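Local coordinates for protein fructosyl amine:oxygen oxidoreductase (Neosartorya fumigata, PDB 4WCT) that probably catalyses the oxidative deglycation of fructosyl amines (Amadori products) with molecular oxygen, using a bound FAD cofactor, at residues S120-A125 against N280-F285; I28-A33 against K50-L55; D362-A367 against E421-R426. All coordinates share one frame; numbering follows the deposited sequence.

How the contacts relate
Following the chain from the N terminus, contact 2 is made first: residues 50-55 return beside 28-33 after helix 35-46, closing a short beta-alpha-beta unit at the adenine end of FAD. Contact 1 then closes a much longer loop of 154 residues, joining the end of strand 117-121 to strand 277-280 in the larger mixed sheet. Contact 3 comes last, bringing 421-426 back to the link between strand 352-362 of that larger sheet and strand 369-372 of the FAD-binding sheet. The three loops follow in series, none nesting or crossing. Contacts 1 and 2 lie on opposite sides of the chain's centre, their centres about 41 Å apart.

Contact 1: residues S120-A125 against N280-F285; sequences SGHTPA and NIAKGF
Ser120 and Asn280 form a parallel beta bridge where strands 117-121 and 277-280 end side by side in the larger mixed sheet. Their CA atoms are 4.5 Å apart, and Ile281 N donates to Ser120 O at 2.9 Å. Both side chains lie on the face covered by Trp167, and this is the tight part of the contact: Ser120 OG packs 3.6 Å from Asn280 CB while bonding to Phe279 O, and Ile281 turns to helix 124-135, against Leu126 and Ile130.

Asn280 also shapes its own chain. Its OD1 accepts from Ala282 N in the carbonyl plane, making an Asx turn, and its backbone O receives both Lys283 N and Gly284 N, the signature of a classic beta bulge. With CG anti to the backbone N (chi1 174°), the amide extends to His122, and ND2 donates to ND1 at 3.1 Å. The bond is nearly straight, 169° at the hydrogen, although the donor is tilted out of the imidazole plane. If ND1 accepts, as this geometry suggests, the ring is probably neutral with its proton on NE2.

The other side is partly exposed and looser at Ala282, whose CB reaches the ring edge 4.0 Å from His122 CE1. Lys283 is the close exception, its side chain crossing that of His122 at about a right angle. A bend at the end of the lysine chain (chi4 -82°) accompanies a salt bridge from NZ to Asp338. One bond before the ammonium, Lys283 CE makes a CH-pi contact 3.6 Å from the centroid of the His122 ring, almost on the ring normal.

Contact 2: residues I28-A33 against K50-L55; sequences IIVIGA and KDVTVL. With FAD (flavin-adenine dinucleotide), chain C.
The beta-alpha-beta unit of a Rossmann-type FAD-binding domain begins here, with Ile28 to Ile31 paired in parallel to Val52 to Leu55 and helix 35-46 making the crossover. The axes of the two short strands approach to 4.7 Å, with 21° between their directions. Five backbone hydrogen bonds join the segments in the staggered pattern of parallel strands: Asp51 O, Thr53 O and Leu55 O receive Ile28 N, Val30 N and Gly32 N, while Ile28 O and Val30 O receive Thr53 N and Leu55 N, all at 2.8 to 2.9 Å.

On one face Val30 and Val54 lie side by side, with Val30 CB 4.1 Å from Val54 CG2. The other branch, Val54 CG1, stands anti to its backbone N (chi1 -172°) and reaches Ala33 CB at 3.6 Å, covering the turn beyond the strand. The opposite face carries Ile29 and Leu55, whose CG2 and CD1 branches meet at 3.9 Å. At the far end a water is hydrogen-bonded to Ile28 O, Asp51 OD1 and Thr53 OG1, bridging the start of the pair.

The C-terminal ends form part of the adenosine site. Ile31 CG2 packs 3.5 Å from FAD C2A, and Gly32 CA comes equally near, 3.5 Å from FAD N3A, with no side chain in the way. Asp56 follows directly, accepting from Ala33 N through OD2 and bonding FAD through OD1. Apolar packing from Ile31 and the backbone of Gly32 and Leu55 thus meet the adenine, and the paired strands set the glycine-rich turn, consistent with a Rossmann-type GxGxxG pattern, and the acidic side chain against the cofactor.

Contact 3: residues D362-A367 against E421-R426; sequences DTPDRA and ETAVDR
Pro364 and Ala423 are the points of nearest backbone approach, CA to CA 6.2 Å, between two irregular loops. Segment 362-367 links strand 352-362 to strand 369-372 and contains an Asx turn from Asp365 OD1 to Ala367 N; segment 421-426 leaves a 3-10 segment and folds into a type II beta turn, closed by Arg426 N donating to Ala423 O at 3.0 Å.

That turn sends Arg426 back across the gap. With CG anti to the backbone N (chi1 -176°) and the chain extended as far as NE, the guanidinium meets Asp362 O end-on, through NH2 at 2.9 Å and NH1 at 3.2 Å. The oxygen lies near the guanidinium plane, yet both nitrogens approach from one face of the carbonyl, NH2 from well above its plane. Lys250 O and Gln432 OE1 take further N-H groups and help hold the arginine's rotation. The carboxylate of Asp362 turns elsewhere, to Arg253 and Arg434.

Pro364 packs between Thr422 and Arg426: its CG touches Ala423 CB at 3.9 Å and Thr422 OG1, itself bonded to Arg419 O, at 3.6 Å. On the arginine side, Pro364 CD sits over one guanidinium face, 3.7 Å from Arg426 NH1.

Contact 1: residues S120-A125 against N280-F285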
loop_
_atom_site.group_PDB
_atom_site.type_symbol
_atom_site.label_atom_id
_atom_site.label_comp_id
_atom_site.label_asym_id
_atom_site.label_seq_id
_atom_site.Cartn_x
_atom_site.Cartn_y
_atom_site.Cartn_z
ATOM N N SER A 120 15.022 -11.980 -2.154
ATOM C CA SER A 120 16.108 -12.737 -1.539
ATOM C C SER A 120 15.779 -13.116 -0.084
ATOM O O SER A 120 14.877 -12.535 0.549
ATOM C CB SER A 120 17.398 -11.927 -1.583
ATOM O OG SER A 120 17.241 -10.699 -0.859
ATOM N N GLY A 121 16.563 -14.041 0.448
ATOM C CA GLY A 121 16.537 -14.378 1.871
ATOM C C GLY A 121 17.889 -14.884 2.290
ATOM O O GLY A 121 18.751 -15.111 1.428
ATOM N N HIS A 122 18.116 -15.049 3.594
ATOM C CA HIS A 122 19.463 -15.348 4.095
ATOM C C HIS A 122 19.546 -16.640 4.938
ATOM O O HIS A 122 20.555 -16.879 5.574
ATOM C CB HIS A 122 20.061 -14.148 4.849
ATOM C CG HIS A 122 19.269 -13.752 6.049
ATOM N ND1 HIS A 122 18.053 -13.125 5.938
ATOM C CD2 HIS A 122 19.402 -14.083 7.361
ATOM C CE1 HIS A 122 17.457 -13.103 7.113
ATOM N NE2 HIS A 122 18.287 -13.606 8.008
ATOM N N THR A 123 18.481 -17.409 4.955
ATOM C CA THR A 123 18.483 -18.761 5.503
ATOM C C THR A 123 17.943 -19.709 4.453
ATOM O O THR A 123 17.143 -19.341 3.603
ATOM C CB THR A 123 17.616 -18.890 6.775
ATOM O OG1 THR A 123 16.220 -18.835 6.439
ATOM C CG2 THR A 123 17.967 -17.848 7.800
ATOM N N PRO A 124 18.283 -20.994 4.572
ATOM C CA PRO A 124 17.735 -21.944 3.616
ATOM C C PRO A 124 16.215 -21.984 3.607
ATOM O O PRO A 124 15.621 -22.091 2.534
ATOM C CB PRO A 124 18.336 -23.292 4.077
ATOM C CG PRO A 124 19.614 -22.910 4.756
ATOM C CD PRO A 124 19.392 -21.553 5.369
ATOM N N ALA A 125 15.583 -21.872 4.775
ATOM C CA ALA A 125 14.137 -21.888 4.827
ATOM C C ALA A 125 13.527 -20.699 4.089
ATOM O O ALA A 125 12.501 -20.846 3.434
ATOM C CB ALA A 125 13.650 -21.917 6.264
ATOM N N ASN A 280 15.031 -8.314 0.793
ATOM C CA ASN A 280 15.179 -9.541 1.553
ATOM C C ASN A 280 13.948 -9.700 2.441
ATOM O O ASN A 280 13.625 -8.808 3.255
ATOM C CB ASN A 280 16.467 -9.495 2.391
ATOM C CG ASN A 280 16.614 -10.687 3.309
ATOM O OD1 ASN A 280 15.642 -11.161 3.885
ATOM N ND2 ASN A 280 17.838 -11.080 3.571
ATOM N N ILE A 281 13.210 -10.778 2.213
ATOM C CA ILE A 281 11.876 -10.943 2.800
ATOM C C ILE A 281 11.875 -11.022 4.322
ATOM O O ILE A 281 10.814 -10.948 4.935
ATOM C CB ILE A 281 11.147 -12.174 2.228
ATOM C CG1 ILE A 281 11.861 -13.462 2.648
ATOM C CG2 ILE A 281 10.997 -12.041 0.722
ATOM C CD1 ILE A 281 11.028 -14.701 2.343
ATOM N N ALA A 282 13.033 -11.148 4.951
ATOM C CA ALA A 282 13.091 -11.139 6.408
ATOM C C ALA A 282 14.013 -10.071 6.943
ATOM O O ALA A 282 14.385 -10.127 8.113
ATOM C CB ALA A 282 13.483 -12.507 6.953
ATOM N N LYS A 283 14.395 -9.093 6.106
ATOM C CA LYS A 283 15.248 -7.994 6.567
ATOM C C LYS A 283 14.746 -6.633 6.112
ATOM O O LYS A 283 14.562 -5.729 6.923
ATOM C CB LYS A 283 16.705 -8.160 6.176
ATOM C CG LYS A 283 17.392 -9.270 6.962
ATOM C CD LYS A 283 18.909 -9.128 6.866
ATOM C CE LYS A 283 19.615 -10.239 7.621
ATOM N NZ LYS A 283 19.671 -9.908 9.048
ATOM N N GLY A 284 14.471 -6.495 4.837
ATOM C CA GLY A 284 13.914 -5.212 4.365
ATOM C C GLY A 284 14.173 -4.964 2.899
ATOM O O GLY A 284 14.656 -5.838 2.182
ATOM N N PHE A 285 13.992 -3.713 2.507
ATOM C CA PHE A 285 14.302 -3.299 1.162
ATOM C C PHE A 285 14.744 -1.854 1.126
ATOM O O PHE A 285 14.468 -1.090 2.038
ATOM C CB PHE A 285 13.133 -3.549 0.200
ATOM C CG PHE A 285 11.832 -2.879 0.588
ATOM C CD1 PHE A 285 10.842 -3.615 1.229
ATOM C CD2 PHE A 285 11.549 -1.592 0.189
ATOM C CE1 PHE A 285 9.609 -3.034 1.539
ATOM C CE2 PHE A 285 10.330 -1.006 0.512
ATOM C CZ PHE A 285 9.353 -1.739 1.165
#

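Contact 2: residues I28-A33 against K50-L55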
loop_
_atom_site.group_PDB
_atom_site.type_symbol
_atom_site.label_atom_id
_atom_site.label_comp_id
_atom_site.label_asym_id
_atom_site.label_seq_id
_atom_site.Cartn_x
_atom_site.Cartn_y
_atom_site.Cartn_z
ATOM N N ILE A 28 -21.970 11.202 -6.641
ATOM C CA ILE A 28 -21.075 10.272 -5.981
ATOM C C ILE A 28 -20.218 10.977 -4.946
ATOM O O ILE A 28 -19.686 12.059 -5.214
ATOM C CB ILE A 28 -20.169 9.576 -7.025
ATOM C CG1 ILE A 28 -21.054 8.836 -8.034
ATOM C CG2 ILE A 28 -19.293 8.531 -6.334
ATOM C CD1 ILE A 28 -20.315 8.397 -9.250
ATOM N N ILE A 29 -20.053 10.332 -3.787
ATOM C CA ILE A 29 -19.090 10.773 -2.762
ATOM C C ILE A 29 -18.032 9.690 -2.596
ATOM O O ILE A 29 -18.352 8.503 -2.605
ATOM C CB ILE A 29 -19.756 11.013 -1.384
ATOM C CG1 ILE A 29 -20.443 12.377 -1.353
ATOM C CG2 ILE A 29 -18.743 10.944 -0.258
ATOM C CD1 ILE A 29 -21.532 12.432 -0.311
ATOM N N VAL A 30 -16.773 10.110 -2.661
ATOM C CA VAL A 30 -15.639 9.219 -2.388
ATOM C C VAL A 30 -15.031 9.658 -1.093
ATOM O O VAL A 30 -14.690 10.838 -0.924
ATOM C CB VAL A 30 -14.561 9.341 -3.479
ATOM C CG1 VAL A 30 -13.307 8.542 -3.076
ATOM C CG2 VAL A 30 -15.116 8.962 -4.862
ATOM N N ILE A 31 -14.994 8.745 -0.125
ATOM C CA ILE A 31 -14.401 9.012 1.159
ATOM C C ILE A 31 -12.957 8.503 1.135
ATOM O O ILE A 31 -12.697 7.289 1.134
ATOM C CB ILE A 31 -15.184 8.319 2.297
ATOM C CG1 ILE A 31 -16.687 8.685 2.271
ATOM C CG2 ILE A 31 -14.553 8.587 3.640
ATOM C CD1 ILE A 31 -17.548 7.812 3.159
ATOM N N GLY A 32 -12.041 9.454 1.192
ATOM C CA GLY A 32 -10.602 9.207 1.155
ATOM C C GLY A 32 -9.974 9.560 -0.196
ATOM O O GLY A 32 -10.250 8.919 -1.229
ATOM N N ALA A 33 -9.165 10.585 -0.174
ATOM C CA ALA A 33 -8.411 11.090 -1.364
ATOM C C ALA A 33 -6.961 10.590 -1.316
ATOM O O ALA A 33 -5.997 11.371 -1.410
ATOM C CB ALA A 33 -8.452 12.601 -1.399
ATOM N N LYS A 50 -20.222 13.475 -13.768
ATOM C CA LYS A 50 -20.101 14.916 -13.678
ATOM C C LYS A 50 -20.211 15.450 -12.268
ATOM O O LYS A 50 -19.846 16.587 -12.019
ATOM C CB LYS A 50 -21.212 15.583 -14.510
ATOM C CG LYS A 50 -21.097 15.336 -16.001
ATOM C CD LYS A 50 -19.802 15.892 -16.559
ATOM C CE LYS A 50 -19.900 16.089 -18.069
ATOM N NZ LYS A 50 -18.843 17.016 -18.562
ATOM N N ASP A 51 -20.645 14.610 -11.329
ATOM C CA ASP A 51 -20.943 15.069 -9.968
ATOM C C ASP A 51 -20.272 14.186 -8.938
ATOM O O ASP A 51 -20.876 13.252 -8.399
ATOM C CB ASP A 51 -22.451 15.079 -9.754
ATOM C CG ASP A 51 -22.852 15.708 -8.427
ATOM O OD1 ASP A 51 -21.974 16.128 -7.647
ATOM O OD2 ASP A 51 -24.062 15.811 -8.180
ATOM N N VAL A 52 -18.966 14.389 -8.807
ATOM C CA VAL A 52 -18.170 13.575 -7.873
ATOM C C VAL A 52 -17.533 14.509 -6.855
ATOM O O VAL A 52 -16.894 15.500 -7.214
ATOM C CB VAL A 52 -17.098 12.791 -8.647
ATOM C CG1 VAL A 52 -16.263 11.955 -7.688
ATOM C CG2 VAL A 52 -17.716 11.926 -9.725
ATOM N N THR A 53 -17.633 14.143 -5.572
ATOM C CA THR A 53 -17.053 14.900 -4.482
ATOM C C THR A 53 -16.212 13.936 -3.640
ATOM O O THR A 53 -16.701 12.881 -3.289
ATOM C CB THR A 53 -18.144 15.488 -3.574
ATOM O OG1 THR A 53 -18.963 16.363 -4.358
ATOM C CG2 THR A 53 -17.513 16.265 -2.413
ATOM N N VAL A 54 -14.957 14.319 -3.394
ATOM C CA VAL A 54 -14.018 13.533 -2.621
ATOM C C VAL A 54 -13.736 14.219 -1.300
ATOM O O VAL A 54 -13.445 15.408 -1.279
ATOM C CB VAL A 54 -12.694 13.335 -3.366
ATOM C CG1 VAL A 54 -11.804 12.343 -2.602
ATOM C CG2 VAL A 54 -12.934 12.843 -4.778
ATOM N N LEU A 55 -13.910 13.489 -0.200
ATOM C CA LEU A 55 -13.722 14.044 1.137
ATOM C C LEU A 55 -12.463 13.454 1.790
ATOM O O LEU A 55 -12.293 12.245 1.774
ATOM C CB LEU A 55 -14.898 13.693 2.026
ATOM C CG LEU A 55 -16.293 14.131 1.550
ATOM C CD1 LEU A 55 -17.394 13.527 2.406
ATOM C CD2 LEU A 55 -16.327 15.649 1.583
HETATM P PA FAD C . -4.189 5.418 1.564
HETATM O O1A FAD C . -3.263 5.653 0.406
HETATM O O2A FAD C . -3.657 5.314 2.959
HETATM O O5B FAD C . -5.265 6.561 1.499
HETATM C C5B FAD C . -6.304 6.621 2.487
HETATM C C4B FAD C . -6.835 8.050 2.519
HETATM O O4B FAD C . -8.040 8.093 3.349
HETATM C C3B FAD C . -5.858 9.070 3.095
HETATM O O3B FAD C . -5.615 10.160 2.192
HETATM C C2B FAD C . -6.549 9.550 4.375
HETATM O O2B FAD C . -6.238 10.882 4.776
HETATM C C1B FAD C . -8.024 9.315 4.045
HETATM N N9A FAD C . -8.849 9.188 5.267
HETATM C C8A FAD C . -8.515 8.604 6.431
HETATM N N7A FAD C . -9.511 8.745 7.336
HETATM C C5A FAD C . -10.527 9.362 6.680
HETATM C C6A FAD C . -11.839 9.868 7.063
HETATM N N6A FAD C . -12.309 9.682 8.308
HETATM N N1A FAD C . -12.532 10.547 6.124
HETATM C C2A FAD C . -12.104 10.732 4.869
HETATM N N3A FAD C . -10.888 10.327 4.466
HETATM C C4A FAD C . -10.089 9.657 5.333
HETATM N N1 FAD C . 2.142 -1.282 -1.813
HETATM C C2 FAD C . 2.740 -1.628 -3.006
HETATM O O2 FAD C . 2.003 -1.846 -3.966
HETATM N N3 FAD C . 4.067 -1.613 -3.153
HETATM C C4 FAD C . 4.900 -1.403 -2.111
HETATM O O4 FAD C . 6.158 -1.395 -2.200
HETATM C C4X FAD C . 4.338 -1.060 -0.816
HETATM N N5 FAD C . 5.142 -0.818 0.253
HETATM C C5X FAD C . 4.584 -0.262 1.373
HETATM C C6 FAD C . 5.383 0.221 2.405
HETATM C C7 FAD C . 4.802 0.682 3.571
HETATM C C7M FAD C . 5.674 1.259 4.628
HETATM C C8 FAD C . 3.338 0.721 3.681
HETATM C C8M FAD C . 2.652 1.248 4.888
HETATM C C9 FAD C . 2.540 0.346 2.630
HETATM C C9A FAD C . 3.106 -0.197 1.495
HETATM N N10 FAD C . 2.295 -0.670 0.460
HETATM C C10 FAD C . 2.901 -1.016 -0.749
HETATM C "C1'" FAD C . 0.841 -0.725 0.498
HETATM C "C2'" FAD C . 0.183 0.491 -0.133
HETATM O "O2'" FAD C . 0.833 1.638 0.397
HETATM C "C3'" FAD C . -1.307 0.486 0.235
HETATM O "O3'" FAD C . -1.865 -0.815 -0.000
HETATM C "C4'" FAD C . -2.089 1.546 -0.546
HETATM O "O4'" FAD C . -1.357 2.771 -0.551
HETATM C "C5'" FAD C . -3.421 1.759 0.161
HETATM O "O5'" FAD C . -4.183 2.710 -0.582
HETATM P P FAD C . -5.536 3.303 0.050
HETATM O O1P FAD C . -6.092 4.310 -0.931
HETATM O O2P FAD C . -6.363 2.122 0.500
HETATM O O3P FAD C . -5.018 4.075 1.357
HETATM O O HOH W 1 -20.996 14.597 -5.346
#

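Contact 3: residues D362-A367 against E421-R426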
loop_
_atom_site.group_PDB
_atom_site.type_symbol
_atom_site.label_atom_id
_atom_site.label_comp_id
_atom_site.label_asym_id
_atom_site.label_seq_id
_atom_site.Cartn_x
_atom_site.Cartn_y
_atom_site.Cartn_z
ATOM N N ASP A 362 -4.953 -5.159 6.264
ATOM C CA ASP A 362 -4.925 -6.502 5.732
ATOM C C ASP A 362 -6.308 -7.153 5.858
ATOM O O ASP A 362 -6.945 -7.101 6.922
ATOM C CB ASP A 362 -3.938 -7.382 6.488
ATOM C CG ASP A 362 -2.495 -7.043 6.211
ATOM O OD1 ASP A 362 -2.131 -6.760 5.038
ATOM O OD2 ASP A 362 -1.711 -7.156 7.181
ATOM N N THR A 363 -6.747 -7.759 4.763
ATOM C CA THR A 363 -7.855 -8.712 4.794
ATOM C C THR A 363 -7.333 -10.064 5.295
ATOM O O THR A 363 -6.122 -10.287 5.374
ATOM C CB THR A 363 -8.435 -8.840 3.399
ATOM O OG1 THR A 363 -7.404 -9.281 2.517
ATOM C CG2 THR A 363 -9.029 -7.486 2.957
ATOM N N PRO A 364 -8.241 -11.007 5.609
ATOM C CA PRO A 364 -7.768 -12.284 6.093
ATOM C C PRO A 364 -6.873 -13.065 5.124
ATOM O O PRO A 364 -6.006 -13.811 5.567
ATOM C CB PRO A 364 -9.075 -13.049 6.362
ATOM C CG PRO A 364 -10.034 -11.986 6.707
ATOM C CD PRO A 364 -9.705 -10.872 5.737
ATOM N N ASP A 365 -7.084 -12.912 3.817
ATOM C CA ASP A 365 -6.261 -13.564 2.821
ATOM C C ASP A 365 -5.342 -12.640 2.025
ATOM O O ASP A 365 -4.643 -13.099 1.090
ATOM C CB ASP A 365 -7.154 -14.361 1.888
ATOM C CG ASP A 365 -8.136 -13.506 1.099
ATOM O OD1 ASP A 365 -8.136 -12.253 1.263
ATOM O OD2 ASP A 365 -8.939 -14.142 0.348
ATOM N N ARG A 366 -5.349 -11.374 2.420
ATOM C CA ARG A 366 -4.585 -10.307 1.805
ATOM C C ARG A 366 -4.921 -10.101 0.328
ATOM O O ARG A 366 -4.156 -9.456 -0.396
ATOM C CB ARG A 366 -3.085 -10.502 2.052
ATOM C CG ARG A 366 -2.724 -10.246 3.510
ATOM C CD ARG A 366 -1.236 -10.323 3.785
ATOM N NE ARG A 366 -0.496 -9.365 2.997
ATOM C CZ ARG A 366 0.786 -9.503 2.667
ATOM N NH1 ARG A 366 1.507 -10.502 3.157
ATOM N NH2 ARG A 366 1.376 -8.578 1.919
ATOM N N ALA A 367 -6.125 -10.509 -0.085
ATOM C CA ALA A 367 -6.743 -9.985 -1.302
ATOM C C ALA A 367 -7.542 -8.738 -0.985
ATOM O O ALA A 367 -7.886 -8.482 0.172
ATOM C CB ALA A 367 -7.595 -11.061 -2.003
ATOM N N GLU A 421 -17.568 -14.019 6.404
ATOM C CA GLU A 421 -17.398 -15.402 6.866
ATOM C C GLU A 421 -15.938 -15.792 7.027
ATOM O O GLU A 421 -15.599 -16.638 7.869
ATOM C CB GLU A 421 -18.146 -16.397 5.966
ATOM C CG GLU A 421 -17.603 -16.620 4.570
ATOM C CD GLU A 421 -17.977 -15.533 3.565
ATOM O OE1 GLU A 421 -18.643 -14.538 3.921
ATOM O OE2 GLU A 421 -17.543 -15.651 2.398
ATOM N N THR A 422 -15.052 -15.156 6.256
ATOM C CA THR A 422 -13.637 -15.488 6.331
ATOM C C THR A 422 -12.930 -14.907 7.562
ATOM O O THR A 422 -11.754 -15.192 7.777
ATOM C CB THR A 422 -12.859 -14.993 5.085
ATOM O OG1 THR A 422 -12.864 -13.567 5.057
ATOM C CG2 THR A 422 -13.469 -15.537 3.774
ATOM N N ALA A 423 -13.596 -14.035 8.320
ATOM C CA ALA A 423 -12.963 -13.279 9.402
ATOM C C ALA A 423 -13.596 -13.596 10.758
ATOM O O ALA A 423 -13.225 -13.003 11.785
ATOM C CB ALA A 423 -13.092 -11.795 9.156
ATOM N N VAL A 424 -14.460 -14.597 10.785
ATOM C CA VAL A 424 -15.036 -15.033 12.073
ATOM C C VAL A 424 -13.922 -15.562 12.986
ATOM O O VAL A 424 -13.045 -16.311 12.537
ATOM C CB VAL A 424 -16.133 -16.105 11.849
ATOM C CG1 VAL A 424 -16.629 -16.647 13.175
ATOM C CG2 VAL A 424 -17.285 -15.502 11.058
ATOM N N ASP A 425 -13.880 -15.055 14.211
ATOM C CA ASP A 425 -12.805 -15.352 15.172
ATOM C C ASP A 425 -11.409 -15.106 14.603
ATOM O O ASP A 425 -10.458 -15.830 14.910
ATOM C CB ASP A 425 -12.876 -16.786 15.708
ATOM C CG ASP A 425 -14.221 -17.107 16.328
ATOM O OD1 ASP A 425 -14.821 -16.201 16.932
ATOM O OD2 ASP A 425 -14.718 -18.230 16.119
ATOM N N ARG A 426 -11.286 -14.066 13.781
ATOM C CA ARG A 426 -9.977 -13.727 13.243
ATOM C C ARG A 426 -8.913 -13.660 14.349
ATOM O O ARG A 426 -9.096 -13.010 15.389
ATOM C CB ARG A 426 -10.066 -12.371 12.568
ATOM C CG ARG A 426 -8.769 -11.964 11.899
ATOM C CD ARG A 426 -8.999 -10.969 10.802
ATOM N NE ARG A 426 -7.748 -10.555 10.180
ATOM C CZ ARG A 426 -7.661 -9.715 9.163
ATOM N NH1 ARG A 426 -8.717 -9.020 8.785
ATOM N NH2 ARG A 426 -6.480 -9.461 8.623
#